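PDB 6SMO: PKS_KS domain-containing protein from Photorhabdus luminescens subsp. laumondii, which probably acts as a 3-oxoacyl-[acyl-carrier-protein] synthase-like ketosynthase subunit, holding an extended poly-beta-keto chain in its pocket. Local coordinates for residues B[96-105]-B[167-178]. Sequence-based numbering, arbitrary orientation.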
loop_
_atom_site.group_PDB
_atom_site.type_symbol
_atom_site.label_atom_id
_atom_site.label_comp_id
_atom_site.label_asym_id
_atom_site.label_seq_id
_atom_site.Cartn_x
_atom_site.Cartn_y
_atom_site.Cartn_z
ATOM N N TYR B 96 -11.467 11.814 -1.198
ATOM C CA TYR B 96 -10.205 11.170 -1.653
ATOM C C TYR B 96 -9.874 11.629 -3.079
ATOM O O TYR B 96 -8.719 12.025 -3.328
ATOM C CB TYR B 96 -10.305 9.642 -1.573
ATOM C CG TYR B 96 -9.263 8.911 -2.383
ATOM C CD1 TYR B 96 -7.913 9.056 -2.106
ATOM C CD2 TYR B 96 -9.622 8.087 -3.439
ATOM C CE1 TYR B 96 -6.947 8.398 -2.851
ATOM C CE2 TYR B 96 -8.669 7.421 -4.192
ATOM C CZ TYR B 96 -7.326 7.577 -3.897
ATOM O OH TYR B 96 -6.380 6.925 -4.635
ATOM N N LEU B 97 -10.862 11.574 -3.978
ATOM C CA LEU B 97 -10.728 11.987 -5.402
ATOM C C LEU B 97 -10.653 13.518 -5.493
ATOM O O LEU B 97 -9.859 14.015 -6.316
ATOM C CB LEU B 97 -11.914 11.432 -6.201
ATOM C CG LEU B 97 -11.907 11.710 -7.705
ATOM C CD1 LEU B 97 -10.558 11.386 -8.333
ATOM C CD2 LEU B 97 -13.009 10.922 -8.399
ATOM N N GLN B 98 -11.435 14.232 -4.675
ATOM C CA GLN B 98 -11.531 15.719 -4.688
ATOM C C GLN B 98 -10.175 16.334 -4.310
ATOM O O GLN B 98 -9.699 17.202 -5.068
ATOM C CB GLN B 98 -12.626 16.209 -3.736
ATOM C CG GLN B 98 -13.033 17.658 -3.979
ATOM C CD GLN B 98 -13.581 18.325 -2.742
ATOM O OE1 GLN B 98 -14.527 17.847 -2.118
ATOM N NE2 GLN B 98 -12.990 19.452 -2.378
ATOM N N PHE B 99 -9.585 15.904 -3.188
ATOM C CA PHE B 99 -8.316 16.449 -2.632
ATOM C C PHE B 99 -7.164 16.216 -3.618
ATOM O O PHE B 99 -6.272 17.084 -3.703
ATOM C CB PHE B 99 -7.983 15.828 -1.271
ATOM C CG PHE B 99 -8.960 16.111 -0.155
ATOM C CD1 PHE B 99 -9.788 17.225 -0.179
ATOM C CD2 PHE B 99 -9.023 15.271 0.948
ATOM C CE1 PHE B 99 -10.673 17.475 0.858
ATOM C CE2 PHE B 99 -9.906 15.525 1.986
ATOM C CZ PHE B 99 -10.729 16.627 1.939
ATOM N N ALA B 100 -7.182 15.083 -4.331
ATOM C CA ALA B 100 -6.169 14.697 -5.341
ATOM C C ALA B 100 -6.223 15.665 -6.532
ATOM O O ALA B 100 -5.148 16.134 -6.952
ATOM C CB ALA B 100 -6.392 13.270 -5.779
ATOM N N LEU B 101 -7.426 15.949 -7.043
ATOM C CA LEU B 101 -7.660 16.856 -8.204
ATOM C C LEU B 101 -7.293 18.299 -7.830
ATOM O O LEU B 101 -6.727 18.998 -8.694
ATOM C CB LEU B 101 -9.121 16.760 -8.660
ATOM C CG LEU B 101 -9.372 15.877 -9.882
ATOM C CD1 LEU B 101 -9.186 14.408 -9.542
ATOM C CD2 LEU B 101 -10.762 16.117 -10.450
ATOM N N ASP B 102 -7.613 18.727 -6.604
ATOM C CA ASP B 102 -7.364 20.105 -6.101
ATOM C C ASP B 102 -5.854 20.328 -5.945
ATOM O O ASP B 102 -5.359 21.361 -6.435
ATOM C CB ASP B 102 -8.096 20.362 -4.780
ATOM C CG ASP B 102 -9.611 20.383 -4.902
ATOM O OD1 ASP B 102 -10.110 20.636 -6.017
ATOM O OD2 ASP B 102 -10.281 20.145 -3.876
ATOM N N ALA B 103 -5.162 19.392 -5.287
ATOM C CA ALA B 103 -3.706 19.440 -5.009
ATOM C C ALA B 103 -2.918 19.398 -6.324
ATOM O O ALA B 103 -1.942 20.163 -6.452
ATOM C CB ALA B 103 -3.315 18.304 -4.095
ATOM N N ALA B 104 -3.326 18.535 -7.261
ATOM C CA ALA B 104 -2.697 18.359 -8.592
ATOM C C ALA B 104 -2.782 19.669 -9.385
ATOM O O ALA B 104 -1.771 20.043 -10.013
ATOM C CB ALA B 104 -3.355 17.222 -9.334
ATOM N N GLU B 105 -3.942 20.335 -9.350
ATOM C CA GLU B 105 -4.202 21.621 -10.055
ATOM C C GLU B 105 -3.246 22.695 -9.519
ATOM O O GLU B 105 -2.644 23.408 -10.345
ATOM C CB GLU B 105 -5.667 22.036 -9.888
ATOM C CG GLU B 105 -6.060 23.250 -10.715
ATOM C CD GLU B 105 -5.851 23.096 -12.213
ATOM O OE1 GLU B 105 -6.266 22.055 -12.762
ATOM O OE2 GLU B 105 -5.266 24.013 -12.822
ATOM N N PHE B 167 -9.307 1.839 -6.287
ATOM C CA PHE B 167 -8.223 2.367 -5.415
ATOM C C PHE B 167 -7.450 3.473 -6.143
ATOM O O PHE B 167 -7.047 4.449 -5.479
ATOM C CB PHE B 167 -7.278 1.243 -4.975
ATOM C CG PHE B 167 -7.238 0.989 -3.488
ATOM C CD1 PHE B 167 -8.251 0.281 -2.858
ATOM C CD2 PHE B 167 -6.179 1.451 -2.720
ATOM C CE1 PHE B 167 -8.206 0.046 -1.491
ATOM C CE2 PHE B 167 -6.137 1.215 -1.354
ATOM C CZ PHE B 167 -7.150 0.513 -0.743
ATOM N N SER B 168 -7.248 3.323 -7.457
ATOM C CA SER B 168 -6.457 4.249 -8.312
ATOM C C SER B 168 -7.383 5.211 -9.068
ATOM O O SER B 168 -7.124 5.463 -10.262
ATOM C CB SER B 168 -5.569 3.478 -9.255
ATOM O OG SER B 168 -6.339 2.653 -10.119
ATOM N N SER B 169 -8.415 5.737 -8.398
ATOM C CA SER B 169 -9.327 6.784 -8.929
ATOM C C SER B 169 -8.556 8.101 -9.064
ATOM O O SER B 169 -8.697 8.765 -10.109
ATOM C CB SER B 169 -10.543 6.955 -8.055
ATOM O OG SER B 169 -11.342 5.782 -8.063
ATOM N N ALA B 170 -7.769 8.442 -8.039
ATOM C CA ALA B 170 -6.961 9.681 -7.940
ATOM C C ALA B 170 -5.881 9.697 -9.031
ATOM O O ALA B 170 -5.730 10.745 -9.688
ATOM C CB ALA B 170 -6.355 9.785 -6.562
ATOM N N ALA B 171 -5.170 8.580 -9.214
ATOM C CA ALA B 171 -4.029 8.436 -10.151
ATOM C C ALA B 171 -4.501 8.594 -11.602
ATOM O O ALA B 171 -3.857 9.355 -12.350
ATOM C CB ALA B 171 -3.348 7.104 -9.939
ATOM N N THR B 172 -5.581 7.904 -11.979
ATOM C CA THR B 172 -6.101 7.827 -13.373
ATOM C C THR B 172 -6.802 9.139 -13.754
ATOM O O THR B 172 -6.637 9.570 -14.913
ATOM C CB THR B 172 -7.034 6.624 -13.556
ATOM O OG1 THR B 172 -8.065 6.696 -12.571
ATOM C CG2 THR B 172 -6.310 5.300 -13.441
ATOM N N SER B 173 -7.560 9.737 -12.828
ATOM C CA SER B 173 -8.315 11.002 -13.032
ATOM C C SER B 173 -7.345 12.149 -13.340
ATOM O O SER B 173 -7.644 12.946 -14.255
ATOM C CB SER B 173 -9.182 11.326 -11.842
ATOM O OG SER B 173 -10.194 10.344 -11.668
ATOM N N VAL B 174 -6.233 12.226 -12.601
ATOM C CA VAL B 174 -5.172 13.267 -12.761
ATOM C C VAL B 174 -4.420 13.013 -14.074
ATOM O O VAL B 174 -4.145 13.998 -14.791
ATOM C CB VAL B 174 -4.221 13.293 -11.545
ATOM C CG1 VAL B 174 -2.973 14.125 -11.804
ATOM C CG2 VAL B 174 -4.935 13.788 -10.296
ATOM N N ALA B 175 -4.105 11.747 -14.373
ATOM C CA ALA B 175 -3.419 11.307 -15.613
ATOM C C ALA B 175 -4.265 11.679 -16.838
ATOM O O ALA B 175 -3.676 12.085 -17.860
ATOM C CB ALA B 175 -3.151 9.822 -15.558
ATOM N N LYS B 176 -5.592 11.543 -16.733
ATOM C CA LYS B 176 -6.572 11.896 -17.797
ATOM C C LYS B 176 -6.561 13.411 -18.037
ATOM O O LYS B 176 -6.586 13.816 -19.216
ATOM C CB LYS B 176 -7.980 11.425 -17.414
ATOM C CG LYS B 176 -8.326 10.002 -17.832
ATOM C CD LYS B 176 -8.933 9.909 -19.217
ATOM C CE LYS B 176 -10.398 10.294 -19.250
ATOM N NZ LYS B 176 -10.923 10.340 -20.635
ATOM N N LYS B 177 -6.516 14.207 -16.962
ATOM C CA LYS B 177 -6.716 15.683 -16.991
ATOM C C LYS B 177 -5.535 16.376 -17.688
ATOM O O LYS B 177 -5.794 17.315 -18.465
ATOM C CB LYS B 177 -6.904 16.230 -15.572
ATOM C CG LYS B 177 -7.437 17.655 -15.499
ATOM C CD LYS B 177 -7.738 18.127 -14.091
ATOM C CE LYS B 177 -8.256 19.549 -14.036
ATOM N NZ LYS B 177 -9.638 19.656 -14.560
ATOM N N TYR B 178 -4.297 15.943 -17.416
ATOM C CA TYR B 178 -3.045 16.600 -17.882
ATOM C C TYR B 178 -2.335 15.750 -18.946
ATOM O O TYR B 178 -1.231 16.147 -19.371
ATOM C CB TYR B 178 -2.131 16.892 -16.688
ATOM C CG TYR B 178 -2.815 17.625 -15.561
ATOM C CD1 TYR B 178 -3.247 18.932 -15.717
ATOM C CD2 TYR B 178 -3.048 17.007 -14.343
ATOM C CE1 TYR B 178 -3.886 19.611 -14.692
ATOM C CE2 TYR B 178 -3.686 17.670 -13.307
ATOM C CZ TYR B 178 -4.106 18.977 -13.482
ATOM O OH TYR B 178 -4.736 19.630 -12.463
HETATM O O HOH W 1 -4.424 6.675 -6.848
#
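Ala170 fits against Ala100 at the closest part of a helix pair lying on the central mixed sheet of a thiolase-like fold, a worked example of how small residues let two helices pack side by side. The segments of helices 95-111 and 169-178 run in the same general direction, crossing at -37° with their axes 9.1 Å apart. Ala100 CB meets Ala170 CB at 3.6 Å, and this shallow spot is bordered by larger bumps. The Tyr96 ring meets the Ala170 methyl obliquely. A second bump is Leu97: with CG anti to the backbone N (chi1 -177°), its branch carries CD1 across to the second helix, near Ser169 O and Ser173 OG. Ser173 turns its OG back to Ser169 O, a carbonyl that also takes the Ser173 N-H from the opposite face of its plane. One turn on, Leu101 CD1 rests 3.8 Å from Ser173 CB, while Ala104 CB sits against both methyls of Val174, CG1 and CG2. Beneath, Ala170 and Val174 also touch Ile127 of strand 123-128, and Ala100 reaches Ser218 of strand 212-219, so both helices bear on the sheet.

Hydroxyls close both ends. Tyr96 OH donates to Phe167 O at 2.7 Å, almost in line with the C=O bond, and accepts from a water that also takes a weak bond from Ala171 N. This ties helix 95-111 to the turn before helix 169-178, where the Phe167 side chain lies about 7 Å from the bound polyketone. At the far end Lys177 CG covers one face of the Tyr178 ring, and Tyr178 OH gives a 2.9 Å hydrogen bond to Glu105 OE1, arriving from above the carboxylate plane.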